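Local structure of tRNA delta(2)-isopentenylpyrophosphate transferase (Bacillus halodurans, 3EXA) at residues L103-V108 against T276-K281; K244-Y249 against D261-N266. The protein probably transfers a dimethylallyl group from dimethylallyl diphosphate to adenine 37 of tRNAs that read codons beginning with uridine, as a magnesium-dependent enzyme. One frame throughout, in Å; residues are numbered along the deposited sequence.

Interaction 1 (L103-V108 against T276-K281)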
loop_
_atom_site.group_PDB
_atom_site.type_symbol
_atom_site.label_atom_id
_atom_site.label_comp_id
_atom_site.label_asym_id
_atom_site.label_seq_id
_atom_site.Cartn_x
_atom_site.Cartn_y
_atom_site.Cartn_z
ATOM N N LEU A 103 -7.998 21.797 -5.426
ATOM C CA LEU A 103 -7.574 20.590 -4.735
ATOM C C LEU A 103 -7.828 20.618 -3.237
ATOM O O LEU A 103 -8.319 19.641 -2.669
ATOM C CB LEU A 103 -6.089 20.347 -4.974
ATOM C CG LEU A 103 -5.735 19.235 -5.946
ATOM C CD1 LEU A 103 -4.221 19.176 -6.076
ATOM C CD2 LEU A 103 -6.287 17.910 -5.443
ATOM N N TYR A 104 -7.489 21.732 -2.598
ATOM C CA TYR A 104 -7.665 21.863 -1.156
ATOM C C TYR A 104 -9.115 22.103 -0.749
ATOM O O TYR A 104 -9.567 21.594 0.282
ATOM C CB TYR A 104 -6.768 22.989 -0.614
ATOM C CG TYR A 104 -5.282 22.657 -0.598
ATOM C CD1 TYR A 104 -4.629 22.212 -1.754
ATOM C CD2 TYR A 104 -4.530 22.789 0.571
ATOM C CE1 TYR A 104 -3.257 21.904 -1.747
ATOM C CE2 TYR A 104 -3.158 22.485 0.594
ATOM C CZ TYR A 104 -2.531 22.042 -0.570
ATOM O OH TYR A 104 -1.185 21.719 -0.564
ATOM N N VAL A 105 -9.847 22.865 -1.557
ATOM C CA VAL A 105 -11.244 23.146 -1.258
ATOM C C VAL A 105 -12.118 21.920 -1.492
ATOM O O VAL A 105 -12.965 21.604 -0.659
ATOM C CB VAL A 105 -11.800 24.338 -2.100
ATOM C CG1 VAL A 105 -10.979 25.587 -1.841
ATOM C CG2 VAL A 105 -11.790 23.995 -3.577
ATOM N N ASN A 106 -11.917 21.217 -2.605
ATOM C CA ASN A 106 -12.727 20.027 -2.876
ATOM C C ASN A 106 -12.496 18.928 -1.867
ATOM O O ASN A 106 -13.418 18.193 -1.535
ATOM C CB ASN A 106 -12.454 19.472 -4.265
ATOM C CG ASN A 106 -13.050 20.324 -5.341
ATOM O OD1 ASN A 106 -13.779 21.274 -5.059
ATOM N ND2 ASN A 106 -12.759 19.990 -6.587
ATOM N N ALA A 107 -11.270 18.815 -1.377
ATOM C CA ALA A 107 -10.963 17.783 -0.410
ATOM C C ALA A 107 -11.699 18.017 0.905
ATOM O O ALA A 107 -12.052 17.069 1.598
ATOM C CB ALA A 107 -9.467 17.724 -0.176
ATOM N N VAL A 108 -11.930 19.283 1.241
ATOM C CA VAL A 108 -12.619 19.646 2.478
ATOM C C VAL A 108 -14.134 19.563 2.349
ATOM O O VAL A 108 -14.810 19.037 3.226
ATOM C CB VAL A 108 -12.271 21.083 2.905
ATOM C CG1 VAL A 108 -13.234 21.559 3.980
ATOM C CG2 VAL A 108 -10.838 21.136 3.398
ATOM N N THR A 276 -11.205 28.190 -14.557
ATOM C CA THR A 276 -11.702 27.044 -15.292
ATOM C C THR A 276 -12.103 25.934 -14.328
ATOM O O THR A 276 -13.179 25.347 -14.451
ATOM C CB THR A 276 -10.644 26.532 -16.295
ATOM O OG1 THR A 276 -10.640 27.393 -17.443
ATOM C CG2 THR A 276 -10.945 25.104 -16.730
ATOM N N TRP A 277 -11.258 25.664 -13.349
ATOM C CA TRP A 277 -11.573 24.635 -12.390
ATOM C C TRP A 277 -12.860 24.929 -11.632
ATOM O O TRP A 277 -13.714 24.060 -11.531
ATOM C CB TRP A 277 -10.437 24.466 -11.397
ATOM C CG TRP A 277 -10.684 23.364 -10.439
ATOM C CD1 TRP A 277 -10.457 23.388 -9.100
ATOM C CD2 TRP A 277 -11.169 22.049 -10.747
ATOM N NE1 TRP A 277 -10.772 22.172 -8.545
ATOM C CE2 TRP A 277 -11.221 21.331 -9.531
ATOM C CE3 TRP A 277 -11.588 21.408 -11.928
ATOM C CZ2 TRP A 277 -11.645 19.998 -9.462
ATOM C CZ3 TRP A 277 -12.014 20.079 -11.859
ATOM C CH2 TRP A 277 -12.047 19.395 -10.630
ATOM N N PHE A 278 -13.019 26.140 -11.099
ATOM C CA PHE A 278 -14.236 26.444 -10.353
ATOM C C PHE A 278 -15.478 26.570 -11.226
ATOM O O PHE A 278 -16.576 26.222 -10.794
ATOM C CB PHE A 278 -14.042 27.701 -9.502
ATOM C CG PHE A 278 -13.104 27.494 -8.359
ATOM C CD1 PHE A 278 -11.971 28.282 -8.223
ATOM C CD2 PHE A 278 -13.317 26.454 -7.457
ATOM C CE1 PHE A 278 -11.047 28.029 -7.209
ATOM C CE2 PHE A 278 -12.400 26.187 -6.436
ATOM C CZ PHE A 278 -11.261 26.977 -6.311
ATOM N N ARG A 279 -15.297 27.061 -12.449
ATOM C CA ARG A 279 -16.403 27.199 -13.389
ATOM C C ARG A 279 -16.945 25.811 -13.688
ATOM O O ARG A 279 -18.112 25.644 -14.050
ATOM C CB ARG A 279 -15.933 27.842 -14.699
ATOM C CG ARG A 279 -15.925 29.356 -14.696
ATOM C CD ARG A 279 -17.344 29.885 -14.554
ATOM N NE ARG A 279 -17.427 31.342 -14.648
ATOM C CZ ARG A 279 -18.573 32.018 -14.687
ATOM N NH1 ARG A 279 -19.731 31.367 -14.642
ATOM N NH2 ARG A 279 -18.566 33.339 -14.773
ATOM N N ASN A 280 -16.085 24.814 -13.527
ATOM C CA ASN A 280 -16.456 23.430 -13.786
ATOM C C ASN A 280 -17.109 22.789 -12.569
ATOM O O ASN A 280 -17.529 21.634 -12.626
ATOM C CB ASN A 280 -15.216 22.625 -14.182
ATOM C CG ASN A 280 -15.517 21.574 -15.225
ATOM O OD1 ASN A 280 -14.709 20.686 -15.479
ATOM N ND2 ASN A 280 -16.684 21.680 -15.848
ATOM N N LYS A 281 -17.192 23.526 -11.465
ATOM C CA LYS A 281 -17.822 22.985 -10.258
ATOM C C LYS A 281 -19.290 23.415 -10.171
ATOM O O LYS A 281 -19.590 24.601 -10.143
ATOM C CB LYS A 281 -17.072 23.450 -9.004
ATOM C CG LYS A 281 -15.645 22.936 -8.904
ATOM C CD LYS A 281 -15.439 22.133 -7.636
ATOM C CE LYS A 281 -16.342 20.907 -7.605
ATOM N NZ LYS A 281 -16.210 20.152 -6.322
#

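Interaction 2 (K244-Y249 against D261-N266)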
loop_
_atom_site.group_PDB
_atom_site.type_symbol
_atom_site.label_atom_id
_atom_site.label_comp_id
_atom_site.label_asym_id
_atom_site.label_seq_id
_atom_site.Cartn_x
_atom_site.Cartn_y
_atom_site.Cartn_z
ATOM N N LYS A 244 9.630 30.626 -7.909
ATOM C CA LYS A 244 10.454 29.891 -8.856
ATOM C C LYS A 244 11.047 30.822 -9.917
ATOM O O LYS A 244 12.195 30.662 -10.301
ATOM C CB LYS A 244 9.657 28.749 -9.512
ATOM C CG LYS A 244 8.626 29.167 -10.531
ATOM C CD LYS A 244 7.913 27.965 -11.162
ATOM C CE LYS A 244 6.715 28.470 -11.983
ATOM N NZ LYS A 244 5.939 27.409 -12.689
ATOM N N GLU A 245 10.289 31.814 -10.367
ATOM C CA GLU A 245 10.813 32.727 -11.370
ATOM C C GLU A 245 12.037 33.461 -10.837
ATOM O O GLU A 245 13.041 33.620 -11.540
ATOM C CB GLU A 245 9.758 33.735 -11.787
ATOM C CG GLU A 245 8.537 33.112 -12.443
ATOM C CD GLU A 245 7.519 32.577 -11.457
ATOM O OE1 GLU A 245 7.572 32.944 -10.255
ATOM O OE2 GLU A 245 6.639 31.801 -11.895
HETATM N N MSE A 246 11.964 33.912 -9.594
HETATM C CA MSE A 246 13.098 34.604 -9.006
HETATM C C MSE A 246 14.282 33.637 -8.875
HETATM O O MSE A 246 15.433 34.022 -9.082
HETATM C CB MSE A 246 12.720 35.190 -7.642
HETATM C CG MSE A 246 11.694 36.313 -7.725
HETATM SE SE MSE A 246 12.231 37.787 -8.911
HETATM C CE MSE A 246 10.962 37.476 -10.360
ATOM N N TYR A 247 14.012 32.377 -8.553
ATOM C CA TYR A 247 15.098 31.417 -8.429
ATOM C C TYR A 247 15.864 31.239 -9.748
ATOM O O TYR A 247 17.089 31.103 -9.745
ATOM C CB TYR A 247 14.579 30.074 -7.914
ATOM C CG TYR A 247 14.624 29.938 -6.406
ATOM C CD1 TYR A 247 15.118 28.777 -5.819
ATOM C CD2 TYR A 247 14.173 30.960 -5.564
ATOM C CE1 TYR A 247 15.170 28.622 -4.437
ATOM C CE2 TYR A 247 14.218 30.808 -4.168
ATOM C CZ TYR A 247 14.723 29.627 -3.619
ATOM O OH TYR A 247 14.796 29.437 -2.255
ATOM N N ASP A 248 15.166 31.232 -10.878
ATOM C CA ASP A 248 15.878 31.122 -12.152
ATOM C C ASP A 248 16.782 32.342 -12.300
ATOM O O ASP A 248 17.914 32.233 -12.767
ATOM C CB ASP A 248 14.907 31.063 -13.333
ATOM C CG ASP A 248 14.269 29.704 -13.485
ATOM O OD1 ASP A 248 14.999 28.703 -13.663
ATOM O OD2 ASP A 248 13.028 29.628 -13.428
ATOM N N TYR A 249 16.274 33.511 -11.914
ATOM C CA TYR A 249 17.066 34.737 -11.989
ATOM C C TYR A 249 18.302 34.614 -11.095
ATOM O O TYR A 249 19.425 34.875 -11.528
ATOM C CB TYR A 249 16.242 35.955 -11.542
ATOM C CG TYR A 249 17.103 37.144 -11.157
ATOM C CD1 TYR A 249 17.865 37.817 -12.117
ATOM C CD2 TYR A 249 17.196 37.568 -9.825
ATOM C CE1 TYR A 249 18.698 38.877 -11.765
ATOM C CE2 TYR A 249 18.030 38.629 -9.461
ATOM C CZ TYR A 249 18.778 39.276 -10.441
ATOM O OH TYR A 249 19.614 40.315 -10.117
ATOM N N ASP A 261 8.679 39.373 -16.220
ATOM C CA ASP A 261 7.746 39.150 -17.315
ATOM C C ASP A 261 7.151 37.743 -17.250
ATOM O O ASP A 261 5.958 37.555 -17.488
ATOM C CB ASP A 261 8.455 39.358 -18.653
ATOM C CG ASP A 261 7.589 38.973 -19.836
ATOM O OD1 ASP A 261 7.545 37.777 -20.183
ATOM O OD2 ASP A 261 6.944 39.866 -20.418
ATOM N N THR A 262 7.984 36.763 -16.906
ATOM C CA THR A 262 7.552 35.370 -16.811
ATOM C C THR A 262 6.639 35.140 -15.610
ATOM O O THR A 262 5.696 34.343 -15.674
ATOM C CB THR A 262 8.772 34.428 -16.740
ATOM O OG1 THR A 262 9.445 34.429 -18.010
ATOM C CG2 THR A 262 8.338 32.999 -16.396
ATOM N N LEU A 263 6.918 35.847 -14.523
ATOM C CA LEU A 263 6.106 35.743 -13.316
ATOM C C LEU A 263 4.713 36.270 -13.612
ATOM O O LEU A 263 3.717 35.688 -13.196
ATOM C CB LEU A 263 6.729 36.562 -12.179
ATOM C CG LEU A 263 5.857 36.805 -10.946
ATOM C CD1 LEU A 263 5.241 35.495 -10.482
ATOM C CD2 LEU A 263 6.690 37.420 -9.836
ATOM N N LYS A 264 4.646 37.387 -14.328
ATOM C CA LYS A 264 3.361 37.966 -14.667
ATOM C C LYS A 264 2.549 37.006 -15.527
ATOM O O LYS A 264 1.356 36.790 -15.288
ATOM C CB LYS A 264 3.554 39.287 -15.404
ATOM C CG LYS A 264 3.960 40.447 -14.490
ATOM C CD LYS A 264 4.215 41.728 -15.285
ATOM C CE LYS A 264 4.464 42.926 -14.370
ATOM N NZ LYS A 264 4.613 44.199 -15.132
ATOM N N ARG A 265 3.209 36.434 -16.526
ATOM C CA ARG A 265 2.574 35.501 -17.434
ATOM C C ARG A 265 2.082 34.282 -16.667
ATOM O O ARG A 265 0.908 33.917 -16.761
ATOM C CB ARG A 265 3.569 35.108 -18.524
ATOM C CG ARG A 265 3.043 34.125 -19.548
ATOM C CD ARG A 265 3.652 34.425 -20.920
ATOM N NE ARG A 265 5.090 34.677 -20.837
ATOM C CZ ARG A 265 5.985 33.788 -20.413
ATOM N NH1 ARG A 265 7.274 34.105 -20.368
ATOM N NH2 ARG A 265 5.593 32.577 -20.035
ATOM N N ASN A 266 2.963 33.655 -15.892
ATOM C CA ASN A 266 2.540 32.491 -15.122
ATOM C C ASN A 266 1.400 32.853 -14.171
ATOM O O ASN A 266 0.509 32.040 -13.947
ATOM C CB ASN A 266 3.700 31.904 -14.312
ATOM C CG ASN A 266 4.824 31.397 -15.184
ATOM O OD1 ASN A 266 4.607 30.999 -16.326
ATOM N ND2 ASN A 266 6.035 31.399 -14.645
#

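Interaction 1 (L103-V108 against T276-K281)
A chi1 of -73° at Asn106 sets CG opposite the carbonyl carbon and sends the amide from helix 102-110 toward Trp277 and Lys281, whereas Trp277 swings its CG away from its own backbone N (chi1 -177°) and brings the indole out to meet it. The two side chains come from opposite directions, and the amide meets the ring obliquely, with the two planes 56° apart. Asn106 ND2 comes closest to Trp277 CZ2, at 3.1 Å, with CE2 and NE1 of the indole farther off; this is close packing without a hydrogen bond. Lys281, just past the end of helix 256-279, approaches the same amide. Bends at chi2 and chi3 fold that lysine back so that its chain passes closest to Asn106 OD1, with Lys281 CD at 3.2 Å, though it also runs near ND2. Lys281 NZ then gives Asn106 OD1 a weak hydrogen bond of 3.0 Å. The amide therefore packs against both the indole and the lysine chain, with this one weak bond between them. A separate apolar contact lies one residue earlier: Val105 CG2 meets the edge of the Phe278 ring in its plane, 3.7 Å from Phe278 CE2. Phe278 also lies against Gly10 of the predicted ATP-binding loop and against Met194 on strand 191-198. On the other subunit, Tyr159 packs on Asn106 and Asn157 on Trp277. Thr101, just before helix 102-110, and residues 272-279 are both thought to contact tRNA, as in related enzymes. The pairing is thus consistent with a place near the tRNA-binding surface, beside the predicted ATP-binding P-loop of this IPP transferase, a P-loop NTPase relative.

Interaction 2 (K244-Y249 against D261-N266)
Glu245 and Leu263 bring the two arms of an antiparallel helical hairpin together: helix 244-251 turns back into helix 256-279, the short segments run at 159° to each other with their axes 9.5 Å apart, and the CA atoms of this pair are the closest across the contact. Lys244, at the start of the first arm, ends a region, 239-244, that probably meets substrate tRNA, as in relatives. The Glu245 side chain can be followed outward. Its CB lies 4.2 Å from Leu263 CB. The next atom, Glu245 CG, reaches the neighbouring backbone, 3.7 Å from Leu263 CA, and also touches Thr262 CG2 at 4.0 Å. At this point the chain bends (chi2 82°), which turns the carboxylate along the partner helix, toward Asn266; CD then comes to Leu263 CD1. The two oxygens have different surroundings. Glu245 OE1 lies against a methyl, Leu263 CD1, at 3.5 Å, while OE2 accepts a hydrogen bond from the Asn266 amide, which gives one oxygen of the buried carboxylate a polar partner. OD1 of Asn266 accepts a weak hydrogen bond from Arg269 NH2; together with the bond from ND2, this supports the modelled orientation of the amide. Selenomethionine Met246 brings its CE to Leu263 CD2 at 4.3 Å, a loose apolar touch; Met246 also packs on Ala224, and Leu263 on Leu220 and Val212, so helices 201-218 and 220-229 cover this side. Thr262 turns its hydroxyl back to Glu258 O of its own helix and presents its methyl to the contact. The hydrogen bond from Asn266 ND2 to Glu245 OE2 measures 2.8 Å with an angle of 161° at the hydrogen; OE2 lies near the amide plane of Asn266 and accepts through its anti lone pair.

Overall arrangement
From the N terminus, the predicted ATP-binding P-loop follows strand 4-9, and the chain passes strand 94-98 before entering helix 102-110, the first partner of interaction 1. It then runs through helices 121-133 to 159-171, returns to the parallel sheet at strand 191-198, and enters the helices that lead to 244-251. A short turn takes it into helix 256-279, and interaction 2 closes a loop of 11 intervening residues. The same helix runs on to 279 and the chain to 281, where interaction 1 closes its 167-residue loop, with interaction 2 nested inside. The centres lie 25 Å apart and their nearest atoms about 12 Å, so helix 256-279 joins the outlying hairpin to the sheet-side helix without direct contact between the sites.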